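Local atomic coordinates of gentamicin resistance protein (Enterococcus gallinarum, PDB entry 6CTZ), a protein that confers resistance to gentamicin and related aminoglycosides, probably by using a guanine nucleotide and magnesium to phosphorylate the drug at its 2''-hydroxyl. Residues T139-V152 / F172-Y184. The protein carries 2 engineered substitutions. Numbering follows the deposited sequence. Where two conformers were deposited one is given.
Sequences TNLKNKILLLSEAV and FQSYMTHPVYTRY
The F172 ring carries S149 CB over one face, 3.8 Å from its centroid, while I145 CG2 lies at its edge in the ring plane and L148 CD2 meets the rim at CZ. With V152 these residues form the hole that takes F172 as a knob, and F264 of helix 251-276 stacks on the same ring. On Y175, I145 CD1 lies 3.4 Å above one face, a CH-pi contact, and T182 CG2 over the opposite one, both offset toward the rim; M176 SD lies in plane at the edge, as does K142 CA, 3.7 Å from Y175 OH. The Y184 ring meets L141 N at its edge, near the ring plane: L141 N donates to Y184 OH at 2.9 Å, nearly straight at 172°, and a water links that oxygen to T139 O. I145 serves two rings, CG2 anti to its backbone N reaching F172 and CD1 reaching Y175. M176, its chain bent, brings CE to 3.7 Å from K142 CG. The K142 chain runs extended past M176 to T182, where a second water accepts from NZ and bonds T182 OG1. N140 caps the same helix through OD1, which accepts from N143 N. S149 OG, turned between the backbone N and the carbonyl carbon (chi1 73°), donates to L146 O (2.7 Å), which also accepts from E150 N, and CB is left to face F172. Segments 141-152 and 172-176 run nearly antiparallel (159°) in the helical part of this kinase-like fold. Apolar and CH-pi packing supplies most of the grip, while Y184 OH satisfies a first-turn N-H that has no preceding helical carbonyl to bond.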
# COMPACT_ATOMS: atom_id res chain seq x y z
N THR A 139 6.90 -9.80 9.04
CA THR A 139 5.54 -9.76 9.58
C THR A 139 4.92 -11.13 9.35
O THR A 139 4.54 -11.46 8.22
CB THR A 139 4.70 -8.71 8.85
OG1 THR A 139 5.32 -7.43 8.98
CG2 THR A 139 3.28 -8.68 9.42
N ASN A 140 4.79 -11.90 10.42
CA ASN A 140 4.02 -13.14 10.36
C ASN A 140 2.54 -12.78 10.20
O ASN A 140 1.91 -12.30 11.15
CB ASN A 140 4.25 -13.95 11.63
CG ASN A 140 3.56 -15.30 11.60
OD1 ASN A 140 2.40 -15.42 11.21
ND2 ASN A 140 4.29 -16.33 12.02
N LEU A 141 1.99 -13.02 9.01
CA LEU A 141 0.65 -12.53 8.71
C LEU A 141 -0.42 -13.26 9.52
O LEU A 141 -1.43 -12.66 9.91
CB LEU A 141 0.38 -12.62 7.21
CG LEU A 141 -0.90 -11.95 6.72
CD1 LEU A 141 -1.00 -10.54 7.27
CD2 LEU A 141 -0.92 -11.95 5.20
N LYS A 142 -0.22 -14.55 9.79
CA LYS A 142 -1.18 -15.28 10.61
C LYS A 142 -1.31 -14.66 11.99
O LYS A 142 -2.42 -14.47 12.50
CB LYS A 142 -0.75 -16.75 10.72
CG LYS A 142 -1.75 -17.61 11.47
CD LYS A 142 -1.22 -19.03 11.66
CE LYS A 142 -2.25 -19.91 12.36
NZ LYS A 142 -1.79 -21.32 12.48
N ASN A 143 -0.18 -14.31 12.61
CA ASN A 143 -0.21 -13.71 13.94
C ASN A 143 -0.81 -12.30 13.90
O ASN A 143 -1.50 -11.89 14.84
CB ASN A 143 1.19 -13.69 14.53
CG ASN A 143 1.24 -12.99 15.87
OD1 ASN A 143 0.77 -13.51 16.87
ND2 ASN A 143 1.82 -11.79 15.88
N LYS A 144 -0.56 -11.54 12.83
CA LYS A 144 -1.14 -10.21 12.71
C LYS A 144 -2.67 -10.29 12.65
O LYS A 144 -3.37 -9.48 13.27
CB LYS A 144 -0.59 -9.52 11.47
CG LYS A 144 -1.07 -8.08 11.27
CD LYS A 144 -0.34 -7.43 10.10
CE LYS A 144 -0.71 -5.96 9.96
NZ LYS A 144 0.08 -5.28 8.89
N ILE A 145 -3.20 -11.27 11.91
CA ILE A 145 -4.64 -11.41 11.80
C ILE A 145 -5.24 -11.92 13.11
O ILE A 145 -6.36 -11.55 13.48
CB ILE A 145 -4.98 -12.27 10.58
CG1 ILE A 145 -4.61 -11.50 9.30
CG2 ILE A 145 -6.45 -12.72 10.58
CD1 ILE A 145 -4.50 -12.35 8.05
N LEU A 146 -4.50 -12.76 13.84
CA LEU A 146 -4.95 -13.17 15.16
C LEU A 146 -5.11 -11.97 16.09
O LEU A 146 -6.14 -11.82 16.76
CB LEU A 146 -3.96 -14.18 15.75
CG LEU A 146 -4.25 -14.65 17.18
CD1 LEU A 146 -5.58 -15.38 17.23
CD2 LEU A 146 -3.13 -15.54 17.68
N LEU A 147 -4.10 -11.09 16.12
CA LEU A 147 -4.20 -9.88 16.94
C LEU A 147 -5.36 -9.01 16.48
O LEU A 147 -6.07 -8.41 17.31
CB LEU A 147 -2.89 -9.11 16.87
CG LEU A 147 -1.69 -9.81 17.51
CD1 LEU A 147 -0.42 -9.02 17.26
CD2 LEU A 147 -1.93 -9.99 19.00
N LEU A 148 -5.57 -8.91 15.17
CA LEU A 148 -6.70 -8.15 14.65
C LEU A 148 -8.03 -8.71 15.15
O LEU A 148 -8.90 -7.96 15.57
CB LEU A 148 -6.67 -8.12 13.13
CG LEU A 148 -7.78 -7.33 12.44
CD1 LEU A 148 -7.62 -5.85 12.75
CD2 LEU A 148 -7.75 -7.56 10.94
N SER A 149 -8.18 -10.04 15.12
CA SER A 149 -9.45 -10.63 15.54
C SER A 149 -9.75 -10.33 17.01
O SER A 149 -10.91 -10.19 17.39
CB SER A 149 -9.45 -12.13 15.28
OG SER A 149 -8.62 -12.81 16.20
N GLU A 150 -8.71 -10.21 17.84
CA GLU A 150 -8.93 -9.83 19.23
C GLU A 150 -9.37 -8.38 19.35
O GLU A 150 -10.24 -8.05 20.17
CB GLU A 150 -7.66 -10.08 20.05
CG GLU A 150 -7.19 -11.53 20.02
CD GLU A 150 -5.83 -11.72 20.66
OE1 GLU A 150 -5.26 -10.73 21.17
OE2 GLU A 150 -5.32 -12.86 20.66
N ALA A 151 -8.81 -7.48 18.56
CA ALA A 151 -9.19 -6.11 18.59
C ALA A 151 -10.60 -5.89 18.11
O ALA A 151 -11.28 -5.03 18.58
CB ALA A 151 -8.23 -5.27 17.78
N VAL A 152 -11.04 -6.68 17.17
CA VAL A 152 -12.35 -6.56 16.61
C VAL A 152 -13.39 -6.96 17.65
O VAL A 152 -14.41 -6.36 17.79
CB VAL A 152 -12.43 -7.34 15.28
CG1 VAL A 152 -13.76 -7.18 14.59
CG2 VAL A 152 -11.39 -6.80 14.38
N PHE A 172 -12.86 -14.66 9.84
CA PHE A 172 -11.63 -14.88 10.60
C PHE A 172 -11.35 -16.37 10.75
O PHE A 172 -10.21 -16.82 10.55
CB PHE A 172 -11.71 -14.20 11.97
CG PHE A 172 -11.38 -12.74 11.94
CD1 PHE A 172 -10.07 -12.30 11.78
CD2 PHE A 172 -12.37 -11.79 12.10
CE1 PHE A 172 -9.76 -10.95 11.77
CE2 PHE A 172 -12.07 -10.43 12.10
CZ PHE A 172 -10.76 -10.01 11.93
N GLN A 173 -12.37 -17.16 11.10
CA GLN A 173 -12.15 -18.59 11.27
C GLN A 173 -11.81 -19.27 9.95
O GLN A 173 -10.97 -20.18 9.92
CB GLN A 173 -13.34 -19.25 11.96
CG GLN A 173 -13.48 -18.84 13.42
CD GLN A 173 -12.15 -18.81 14.15
OE1 GLN A 173 -11.61 -17.74 14.44
NE2 GLN A 173 -11.61 -19.99 14.45
N SER A 174 -12.43 -18.85 8.85
CA SER A 174 -12.12 -19.45 7.55
C SER A 174 -10.65 -19.24 7.18
O SER A 174 -10.01 -20.13 6.61
CB SER A 174 -13.05 -18.91 6.47
OG SER A 174 -14.36 -19.40 6.65
N TYR A 175 -10.11 -18.07 7.51
CA TYR A 175 -8.68 -17.86 7.29
C TYR A 175 -7.86 -18.68 8.27
O TYR A 175 -7.00 -19.47 7.87
CB TYR A 175 -8.32 -16.37 7.41
CG TYR A 175 -6.83 -16.13 7.37
CD1 TYR A 175 -6.14 -16.11 6.16
CD2 TYR A 175 -6.10 -15.98 8.54
CE1 TYR A 175 -4.77 -15.92 6.12
CE2 TYR A 175 -4.74 -15.80 8.52
CZ TYR A 175 -4.08 -15.76 7.30
OH TYR A 175 -2.71 -15.57 7.27
N MET A 176 -8.14 -18.54 9.57
CA MET A 176 -7.23 -19.05 10.59
C MET A 176 -7.15 -20.57 10.60
O MET A 176 -6.09 -21.12 10.93
CB MET A 176 -7.64 -18.52 11.98
CG MET A 176 -7.43 -17.02 12.16
SD MET A 176 -5.71 -16.45 12.13
CE MET A 176 -4.96 -17.56 13.31
N THR A 177 -8.23 -21.27 10.24
CA THR A 177 -8.27 -22.72 10.37
C THR A 177 -7.85 -23.47 9.11
O THR A 177 -7.90 -24.70 9.10
CB THR A 177 -9.66 -23.20 10.81
OG1 THR A 177 -10.61 -22.90 9.78
CG2 THR A 177 -10.08 -22.53 12.10
N HIS A 178 -7.42 -22.78 8.06
CA HIS A 178 -7.06 -23.44 6.80
C HIS A 178 -5.59 -23.22 6.48
O HIS A 178 -5.21 -22.11 6.06
CB HIS A 178 -7.92 -22.94 5.65
CG HIS A 178 -9.32 -23.46 5.67
ND1 HIS A 178 -10.36 -22.78 6.26
CD2 HIS A 178 -9.86 -24.60 5.17
CE1 HIS A 178 -11.47 -23.47 6.13
NE2 HIS A 178 -11.20 -24.58 5.47
N PRO A 179 -4.74 -24.24 6.64
CA PRO A 179 -3.32 -24.09 6.26
C PRO A 179 -3.13 -23.68 4.82
O PRO A 179 -2.10 -23.07 4.49
CB PRO A 179 -2.73 -25.48 6.53
CG PRO A 179 -3.61 -26.05 7.59
CD PRO A 179 -5.00 -25.54 7.30
N VAL A 180 -4.08 -23.98 3.94
CA VAL A 180 -3.98 -23.54 2.55
C VAL A 180 -3.87 -22.02 2.47
O VAL A 180 -3.28 -21.48 1.53
CB VAL A 180 -5.13 -24.11 1.70
CG1 VAL A 180 -6.46 -23.47 2.08
CG2 VAL A 180 -4.84 -23.95 0.22
N TYR A 181 -4.40 -21.31 3.47
CA TYR A 181 -4.30 -19.85 3.53
C TYR A 181 -3.18 -19.38 4.44
O TYR A 181 -2.53 -18.37 4.14
CB TYR A 181 -5.61 -19.23 4.02
CG TYR A 181 -6.82 -19.59 3.21
CD1 TYR A 181 -6.75 -19.69 1.82
CD2 TYR A 181 -8.03 -19.86 3.83
CE1 TYR A 181 -7.87 -20.04 1.07
CE2 TYR A 181 -9.14 -20.21 3.10
CZ TYR A 181 -9.06 -20.30 1.72
OH TYR A 181 -10.16 -20.65 0.98
N THR A 182 -2.94 -20.05 5.57
CA THR A 182 -2.05 -19.50 6.59
C THR A 182 -0.58 -19.83 6.37
O THR A 182 0.28 -19.12 6.91
CB THR A 182 -2.47 -19.96 7.99
OG1 THR A 182 -2.37 -21.39 8.08
CG2 THR A 182 -3.90 -19.54 8.30
N ARG A 183 -0.27 -20.88 5.61
CA ARG A 183 1.12 -21.25 5.36
C ARG A 183 1.59 -20.61 4.05
O ARG A 183 0.88 -20.66 3.04
CB ARG A 183 1.28 -22.76 5.31
CG ARG A 183 0.92 -23.45 6.62
CD ARG A 183 1.29 -24.93 6.61
NE ARG A 183 2.72 -25.13 6.39
CZ ARG A 183 3.62 -25.27 7.36
NH1 ARG A 183 3.24 -25.24 8.63
NH2 ARG A 183 4.90 -25.44 7.06
N TYR A 184 2.76 -20.00 4.08
CA TYR A 184 3.30 -19.35 2.89
C TYR A 184 4.82 -19.29 3.00
O TYR A 184 5.38 -19.44 4.09
CB TYR A 184 2.70 -17.94 2.70
CG TYR A 184 2.96 -16.99 3.85
CD1 TYR A 184 4.11 -16.21 3.89
CD2 TYR A 184 2.06 -16.87 4.90
CE1 TYR A 184 4.35 -15.33 4.93
CE2 TYR A 184 2.29 -15.99 5.96
CZ TYR A 184 3.44 -15.23 5.96
OH TYR A 184 3.69 -14.36 7.01
O HOH W 1 6.49 -13.47 7.12
O HOH W 2 -0.40 -22.11 10.00